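Local coordinates for sensor protein (Geobacter sulfurreducens PCA, PDB 2R78), which probably acts as a sensor histidine kinase that transfers phosphate from ATP to a protein histidine, and is represented here by a PAS domain, at residues D22-M27 with D35-I40; S42-T47 with V87-G92; G78-E83 with S100-P105. One frame throughout, in Å; residues are numbered along the deposited sequence.

Interaction 1: residues D22-M27 with D35-I40; sequences DGIFIM and DVNPAI
Asp-35 pairs with Ile-26 in the antiparallel hairpin of strands 23-27 and 33-36 that opens the PAS fold, and helix 38-44 follows almost at once. The Asp-35 backbone both gives and takes: its O receives Ile-26 N at 2.9 Å, while its N donates to Ile-26 O over 3.3 Å. CB of Asp-35 brushes Ile-26 CG1, but the carboxylate leads off to a salt bridge with Arg-48.

Further along, the pairing passes from backbone to side chain, an example of how a helix cap can also finish a strand pair. Ile-24 O takes Asn-37 N at 3.0 Å, and Ile-24 N turns to Asn-37 OD1 at 2.9 Å. The side chains of Ile-24 and Asn-37 cross at about a right angle, with Ile-24 CG1 3.7 Å from Asn-37 ND2, and beyond it the isoleucine reaches Phe-17 of helix 6-19 and Leu-16 of the second subunit. Asn-37 is the N-cap: with CG between its own N and carbonyl carbon (chi1 79°), OD1 also accepts Ile-40 N, and the two donors arrive from opposite faces of the amide plane. Its ND2 bonds to Phe-17 O as well as to Asp-22 O, so both ends of the amide are gripped and its rotation is fixed.

Ile-40 closes the far end. Its CG1 rests on the bare CA of Gly-23 at 3.3 Å, and its CD1 extends to the edge of the Phe-25 ring, near the ring plane, 3.8 Å from CD2.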
# COMPACT_ATOMS: atom_id res chain seq x y z
N ASP B 22 4.58 1.65 -3.77
CA ASP B 22 5.23 2.31 -2.64
C ASP B 22 6.03 1.30 -1.79
O ASP B 22 5.70 0.11 -1.73
CB ASP B 22 4.23 3.00 -1.74
CG ASP B 22 3.69 4.28 -2.35
OD1 ASP B 22 4.27 4.85 -3.31
OD2 ASP B 22 2.68 4.73 -1.80
N GLY B 23 7.08 1.81 -1.17
CA GLY B 23 7.84 1.04 -0.22
C GLY B 23 7.05 0.79 1.06
O GLY B 23 6.34 1.67 1.54
N ILE B 24 7.19 -0.42 1.62
CA ILE B 24 6.55 -0.73 2.90
C ILE B 24 7.59 -1.44 3.75
O ILE B 24 8.28 -2.33 3.27
CB ILE B 24 5.28 -1.63 2.75
CG1 ILE B 24 4.26 -1.02 1.78
CG2 ILE B 24 4.65 -1.90 4.11
CD1 ILE B 24 3.10 -1.96 1.39
N PHE B 25 7.71 -1.01 5.00
CA PHE B 25 8.63 -1.63 5.92
C PHE B 25 7.94 -1.86 7.27
O PHE B 25 6.97 -1.17 7.61
CB PHE B 25 9.96 -0.85 6.06
CG PHE B 25 9.83 0.57 6.57
CD1 PHE B 25 9.89 0.84 7.93
CD2 PHE B 25 9.69 1.64 5.69
CE1 PHE B 25 9.80 2.16 8.39
CE2 PHE B 25 9.60 2.96 6.16
CZ PHE B 25 9.63 3.20 7.50
N ILE B 26 8.41 -2.88 7.97
CA ILE B 26 7.96 -3.13 9.34
C ILE B 26 9.16 -3.02 10.23
O ILE B 26 10.20 -3.55 9.87
CB ILE B 26 7.38 -4.57 9.52
CG1 ILE B 26 6.31 -4.89 8.46
CG2 ILE B 26 6.80 -4.75 10.90
CD1 ILE B 26 5.13 -3.95 8.39
N MSE B 27 9.03 -2.33 11.37
CA MSE B 27 10.12 -2.36 12.37
C MSE B 27 9.57 -2.59 13.76
O MSE B 27 8.38 -2.41 13.99
CB MSE B 27 10.98 -1.10 12.33
CG MSE B 27 10.23 0.18 12.51
SE MSE B 27 11.44 1.68 12.18
CE MSE B 27 12.67 0.94 10.92
N ASP B 35 10.83 -6.42 8.40
CA ASP B 35 10.51 -6.83 7.03
C ASP B 35 10.51 -5.61 6.13
O ASP B 35 10.37 -4.46 6.61
CB ASP B 35 9.16 -7.55 6.99
CG ASP B 35 9.04 -8.54 5.83
OD1 ASP B 35 9.94 -8.59 4.94
OD2 ASP B 35 7.99 -9.27 5.83
N VAL B 36 10.68 -5.86 4.83
CA VAL B 36 10.74 -4.82 3.79
C VAL B 36 10.23 -5.40 2.49
O VAL B 36 10.50 -6.56 2.16
CB VAL B 36 12.17 -4.25 3.53
CG1 VAL B 36 12.61 -3.42 4.71
CG2 VAL B 36 13.16 -5.37 3.17
N ASN B 37 9.46 -4.60 1.77
CA ASN B 37 8.81 -5.15 0.59
C ASN B 37 9.68 -5.07 -0.67
O ASN B 37 10.73 -4.41 -0.69
CB ASN B 37 7.42 -4.57 0.39
CG ASN B 37 7.42 -3.21 -0.20
OD1 ASN B 37 8.40 -2.46 -0.13
ND2 ASN B 37 6.27 -2.84 -0.75
N PRO B 38 9.26 -5.76 -1.73
CA PRO B 38 10.11 -5.69 -2.91
C PRO B 38 10.37 -4.27 -3.44
O PRO B 38 11.48 -4.00 -3.95
CB PRO B 38 9.33 -6.52 -3.94
CG PRO B 38 8.58 -7.50 -3.11
CD PRO B 38 8.15 -6.72 -1.89
N ALA B 39 9.37 -3.40 -3.36
CA ALA B 39 9.51 -2.03 -3.87
C ALA B 39 10.66 -1.30 -3.19
O ALA B 39 11.41 -0.60 -3.88
CB ALA B 39 8.22 -1.25 -3.74
N ILE B 40 10.81 -1.46 -1.87
CA ILE B 40 11.94 -0.82 -1.16
C ILE B 40 13.27 -1.38 -1.57
O ILE B 40 14.24 -0.64 -1.80
CB ILE B 40 11.85 -0.95 0.36
CG1 ILE B 40 10.80 0.02 0.87
CG2 ILE B 40 13.25 -0.60 1.01
CD1 ILE B 40 10.96 0.47 2.33

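Interaction 2: residues S42-T47 with V87-G92; sequences SAIGYT and VWTRNG
Ile-44 and Thr-89 bring a helix end and a turn together, their CA atoms 6.7 Å apart: helix 38-44 gives way at Gly-45 in a Schellman motif with positive phi, and a type I turn runs from Thr-89 to Gly-92. Between the backbones, CB of Ile-44 packs on Thr-89 CG2 at 3.7 Å. Beside them a water donates to Ile-44 O and accepts from Thr-89 OG1.

Tyr-46 fills the middle. Its OH takes the N-H of Arg-90 at 2.8 Å, the donor lying at the ring edge, in plane. The Arg-90 chain, extended from CG to NE, then runs back along the ring, laying its guanidinium flat on one face with planes 19° apart and NH2 over the centre: a cation-pi stack. Ile-44 CD1 covers the opposite face toward the rim. In this PAS fold the arrangement ties the helix following the first hairpin to the end of strand 81-88. Were Tyr-46 replaced by an alanine, Arg-90 N would probably lose its acceptor and the guanidinium the ring face it lies on. Arg-90 NH1 also forms a salt bridge with Glu-50, whose OE1 accepts Thr-47 N too.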
# COMPACT_ATOMS: atom_id res chain seq x y z
N SER B 42 14.12 -2.88 -4.32
CA SER B 42 14.43 -2.44 -5.68
C SER B 42 14.83 -0.96 -5.72
O SER B 42 15.86 -0.61 -6.31
CB SER B 42 13.24 -2.68 -6.62
OG SER B 42 12.92 -4.06 -6.69
N ALA B 43 14.05 -0.10 -5.07
CA ALA B 43 14.33 1.34 -5.04
C ALA B 43 15.80 1.65 -4.69
O ALA B 43 16.45 2.43 -5.40
CB ALA B 43 13.38 2.05 -4.05
N ILE B 44 16.31 1.03 -3.63
CA ILE B 44 17.70 1.25 -3.20
C ILE B 44 18.67 0.11 -3.62
O ILE B 44 19.86 0.13 -3.28
CB ILE B 44 17.75 1.52 -1.68
CG1 ILE B 44 17.48 0.26 -0.86
CG2 ILE B 44 16.73 2.59 -1.28
CD1 ILE B 44 17.51 0.53 0.61
N GLY B 45 18.19 -0.86 -4.38
CA GLY B 45 19.02 -2.00 -4.81
C GLY B 45 19.65 -2.81 -3.68
O GLY B 45 20.78 -3.31 -3.81
N TYR B 46 18.93 -2.94 -2.56
CA TYR B 46 19.35 -3.80 -1.44
C TYR B 46 18.56 -5.09 -1.52
O TYR B 46 17.44 -5.10 -2.03
CB TYR B 46 19.02 -3.17 -0.09
CG TYR B 46 19.97 -2.11 0.42
CD1 TYR B 46 20.71 -1.33 -0.46
CD2 TYR B 46 20.09 -1.86 1.78
CE1 TYR B 46 21.56 -0.35 -0.00
CE2 TYR B 46 20.94 -0.88 2.25
CZ TYR B 46 21.66 -0.11 1.34
OH TYR B 46 22.52 0.87 1.77
N THR B 47 19.13 -6.17 -0.98
CA THR B 47 18.36 -7.38 -0.77
C THR B 47 17.63 -7.23 0.55
O THR B 47 18.02 -6.43 1.40
CB THR B 47 19.23 -8.67 -0.71
OG1 THR B 47 19.96 -8.70 0.53
CG2 THR B 47 20.17 -8.75 -1.91
N VAL B 87 17.71 9.68 1.82
CA VAL B 87 18.36 8.39 2.08
C VAL B 87 19.65 8.35 1.27
O VAL B 87 19.65 8.77 0.11
CB VAL B 87 17.39 7.23 1.72
CG1 VAL B 87 18.09 5.89 1.54
CG2 VAL B 87 16.29 7.14 2.79
N TRP B 88 20.72 7.87 1.90
CA TRP B 88 22.03 7.70 1.28
C TRP B 88 22.35 6.22 1.42
O TRP B 88 22.55 5.71 2.53
CB TRP B 88 23.11 8.49 1.99
CG TRP B 88 23.07 9.95 1.83
CD1 TRP B 88 23.74 10.71 0.91
CD2 TRP B 88 22.34 10.87 2.65
NE1 TRP B 88 23.49 12.04 1.12
CE2 TRP B 88 22.63 12.16 2.18
CE3 TRP B 88 21.50 10.73 3.74
CZ2 TRP B 88 22.09 13.29 2.78
CZ3 TRP B 88 20.97 11.86 4.33
CH2 TRP B 88 21.25 13.11 3.85
N THR B 89 22.38 5.54 0.28
CA THR B 89 22.66 4.12 0.27
C THR B 89 24.17 3.79 0.26
O THR B 89 25.04 4.64 0.05
CB THR B 89 22.05 3.45 -0.93
OG1 THR B 89 22.79 3.79 -2.10
CG2 THR B 89 20.59 3.87 -1.10
N ARG B 90 24.47 2.52 0.52
CA ARG B 90 25.87 2.13 0.74
C ARG B 90 26.68 2.19 -0.57
O ARG B 90 27.93 2.22 -0.54
CB ARG B 90 25.93 0.73 1.35
CG ARG B 90 25.41 -0.31 0.42
CD ARG B 90 25.53 -1.69 0.96
NE ARG B 90 25.20 -2.60 -0.14
CZ ARG B 90 24.21 -3.48 -0.12
NH1 ARG B 90 23.99 -4.23 -1.20
NH2 ARG B 90 23.45 -3.63 0.96
N ASN B 91 25.98 2.21 -1.71
CA ASN B 91 26.65 2.29 -2.99
C ASN B 91 26.76 3.72 -3.50
O ASN B 91 27.14 3.92 -4.65
CB ASN B 91 25.89 1.47 -4.03
CG ASN B 91 24.79 2.24 -4.69
OD1 ASN B 91 24.65 2.23 -5.93
ND2 ASN B 91 24.01 2.94 -3.88
N GLY B 92 26.38 4.71 -2.69
CA GLY B 92 26.54 6.12 -3.06
C GLY B 92 25.30 6.82 -3.59
O GLY B 92 25.33 8.01 -3.89
O HOH W 1 21.96 1.60 -3.78

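Interaction 3: residues G78-E83 with S100-P105; sequences GEPLRE and SAHLLP
Leu-81 and Ala-101 form the hydrogen-bonded pair of an antiparallel hairpin, strands 81-88 and 94-103; the axes of the short segments 81-83 and 100-103 approach to 4.7 Å, with directions 175° apart. Two backbone bonds of 3.0 Å join them, Leu-81 N to Ala-101 O and Ala-101 N to Leu-81 O. Two CA-H contacts flank these bonds: Pro-80 CA approaches Ala-101 O, and Ser-100 CA lies 3.2 Å from Leu-81 O. The pairing thus illustrates how carbonyl groups between antiparallel strands can draw on carbon donors besides the amide.

The side chains divide between two faces. On one, CB of Leu-81 meets CB of Ala-101 at 3.9 Å. On the other, Arg-82 stands beside Ser-100: its chain bends at chi2 (71°) and chi3 (60°), which folds the guanidinium back across the neighbouring strand and places NE 2.5 Å from Ser-100 OG, a separation too short to be interpreted closely. At the end of the pairing Pro-80 CB leans against the His-102 imidazole, 3.6 Å from CD2, the two side chains crossing at a slant.

Farther out, helix 67-76 covers the Leu-81 and Ala-101 face through Ile-75, with Trp-67 also on Leu-81. The face carrying Arg-82 and His-102 meets the second subunit, where His-102 stacks on His-19 and Arg-82 packs on Ile-21. Each face therefore has its own chemistry, aliphatic toward the helix, and richer in polar and ionisable groups toward the partner chain; with Arg-82 NH2 only 5.3 Å from His-102 NE2, the arginine's charge may make protonation of that imidazole less favourable.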
# COMPACT_ATOMS: atom_id res chain seq x y z
N GLY B 78 2.48 7.31 20.11
CA GLY B 78 1.17 7.43 19.50
C GLY B 78 1.02 8.59 18.54
O GLY B 78 -0.11 8.99 18.22
N GLU B 79 2.13 9.16 18.09
CA GLU B 79 2.08 10.26 17.14
C GLU B 79 2.58 9.71 15.81
O GLU B 79 3.76 9.43 15.70
CB GLU B 79 2.97 11.40 17.63
CG GLU B 79 2.91 12.66 16.78
CD GLU B 79 4.10 13.60 17.05
OE1 GLU B 79 4.41 13.84 18.25
OE2 GLU B 79 4.72 14.08 16.05
N PRO B 80 1.70 9.55 14.82
CA PRO B 80 2.16 9.04 13.52
C PRO B 80 3.19 9.99 12.91
O PRO B 80 3.09 11.19 13.06
CB PRO B 80 0.91 9.02 12.64
CG PRO B 80 -0.22 9.39 13.52
CD PRO B 80 0.25 9.82 14.85
N LEU B 81 4.20 9.41 12.26
CA LEU B 81 5.21 10.17 11.57
C LEU B 81 4.71 10.42 10.16
O LEU B 81 4.14 9.52 9.52
CB LEU B 81 6.51 9.37 11.56
CG LEU B 81 7.69 9.98 10.80
CD1 LEU B 81 9.03 9.64 11.48
CD2 LEU B 81 7.68 9.59 9.36
N ARG B 82 4.92 11.64 9.69
CA ARG B 82 4.75 11.98 8.30
C ARG B 82 5.74 13.08 7.99
O ARG B 82 5.51 14.25 8.36
CB ARG B 82 3.35 12.46 8.00
CG ARG B 82 3.16 12.98 6.60
CD ARG B 82 3.20 11.88 5.56
NE ARG B 82 2.13 10.90 5.81
CZ ARG B 82 0.91 10.90 5.27
NH1 ARG B 82 0.51 11.86 4.42
NH2 ARG B 82 0.07 9.94 5.60
N GLU B 83 6.84 12.69 7.39
CA GLU B 83 7.85 13.64 7.00
C GLU B 83 8.78 13.07 5.95
O GLU B 83 8.83 11.84 5.72
CB GLU B 83 8.61 14.10 8.24
CG GLU B 83 9.49 13.09 8.88
CD GLU B 83 9.97 13.54 10.28
OE1 GLU B 83 11.11 14.06 10.39
OE2 GLU B 83 9.17 13.43 11.26
N SER B 100 5.76 7.72 6.04
CA SER B 100 4.68 7.67 7.01
C SER B 100 4.98 6.48 7.91
O SER B 100 5.53 5.47 7.44
CB SER B 100 3.36 7.51 6.26
OG SER B 100 3.21 8.66 5.41
N ALA B 101 4.74 6.62 9.20
CA ALA B 101 4.94 5.50 10.10
C ALA B 101 3.85 5.50 11.14
O ALA B 101 3.52 6.55 11.68
CB ALA B 101 6.33 5.53 10.73
N HIS B 102 3.28 4.32 11.37
CA HIS B 102 2.14 4.15 12.25
C HIS B 102 2.37 3.00 13.21
O HIS B 102 2.78 1.92 12.81
CB HIS B 102 0.88 3.90 11.40
CG HIS B 102 0.41 5.11 10.64
ND1 HIS B 102 0.83 5.40 9.36
CD2 HIS B 102 -0.44 6.10 10.99
CE1 HIS B 102 0.26 6.52 8.96
NE2 HIS B 102 -0.52 6.96 9.92
N LEU B 103 2.12 3.24 14.49
CA LEU B 103 2.19 2.19 15.50
C LEU B 103 1.06 1.21 15.27
O LEU B 103 -0.09 1.63 15.10
CB LEU B 103 2.05 2.79 16.89
CG LEU B 103 2.16 1.87 18.08
CD1 LEU B 103 3.55 1.23 18.17
CD2 LEU B 103 1.82 2.70 19.30
N LEU B 104 1.41 -0.08 15.23
CA LEU B 104 0.43 -1.18 15.11
C LEU B 104 0.06 -1.73 16.49
O LEU B 104 0.80 -1.52 17.47
CB LEU B 104 0.98 -2.32 14.26
CG LEU B 104 1.34 -1.99 12.80
CD1 LEU B 104 2.10 -3.17 12.14
CD2 LEU B 104 0.13 -1.61 12.01
N PRO B 105 -1.08 -2.43 16.57
CA PRO B 105 -1.54 -2.97 17.86
C PRO B 105 -0.60 -3.85 18.65
O PRO B 105 -0.68 -3.87 19.87
CB PRO B 105 -2.81 -3.75 17.48
CG PRO B 105 -3.31 -3.09 16.31
CD PRO B 105 -2.08 -2.67 15.52

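In the fold
All three contacts belong to one PAS fold and reach the same five-stranded antiparallel sheet, in which strands 33-36 and 81-88 are outermost. Interaction 1 closes along the chain before either of the others opens, and helix 38-44 carries it directly into interaction 2, their centres about 13 Å apart. Interactions 2 and 3 alternate in sequence and share strand 81-88, yet lie about 23 Å apart between centres, on opposite sides of the chain's centre. Interactions 1 and 3, about 15 Å apart between centres, both touch the second subunit; interaction 2 does not. The sheet thus connects two regions at the dimer interface with a tie between helix and strand away from it.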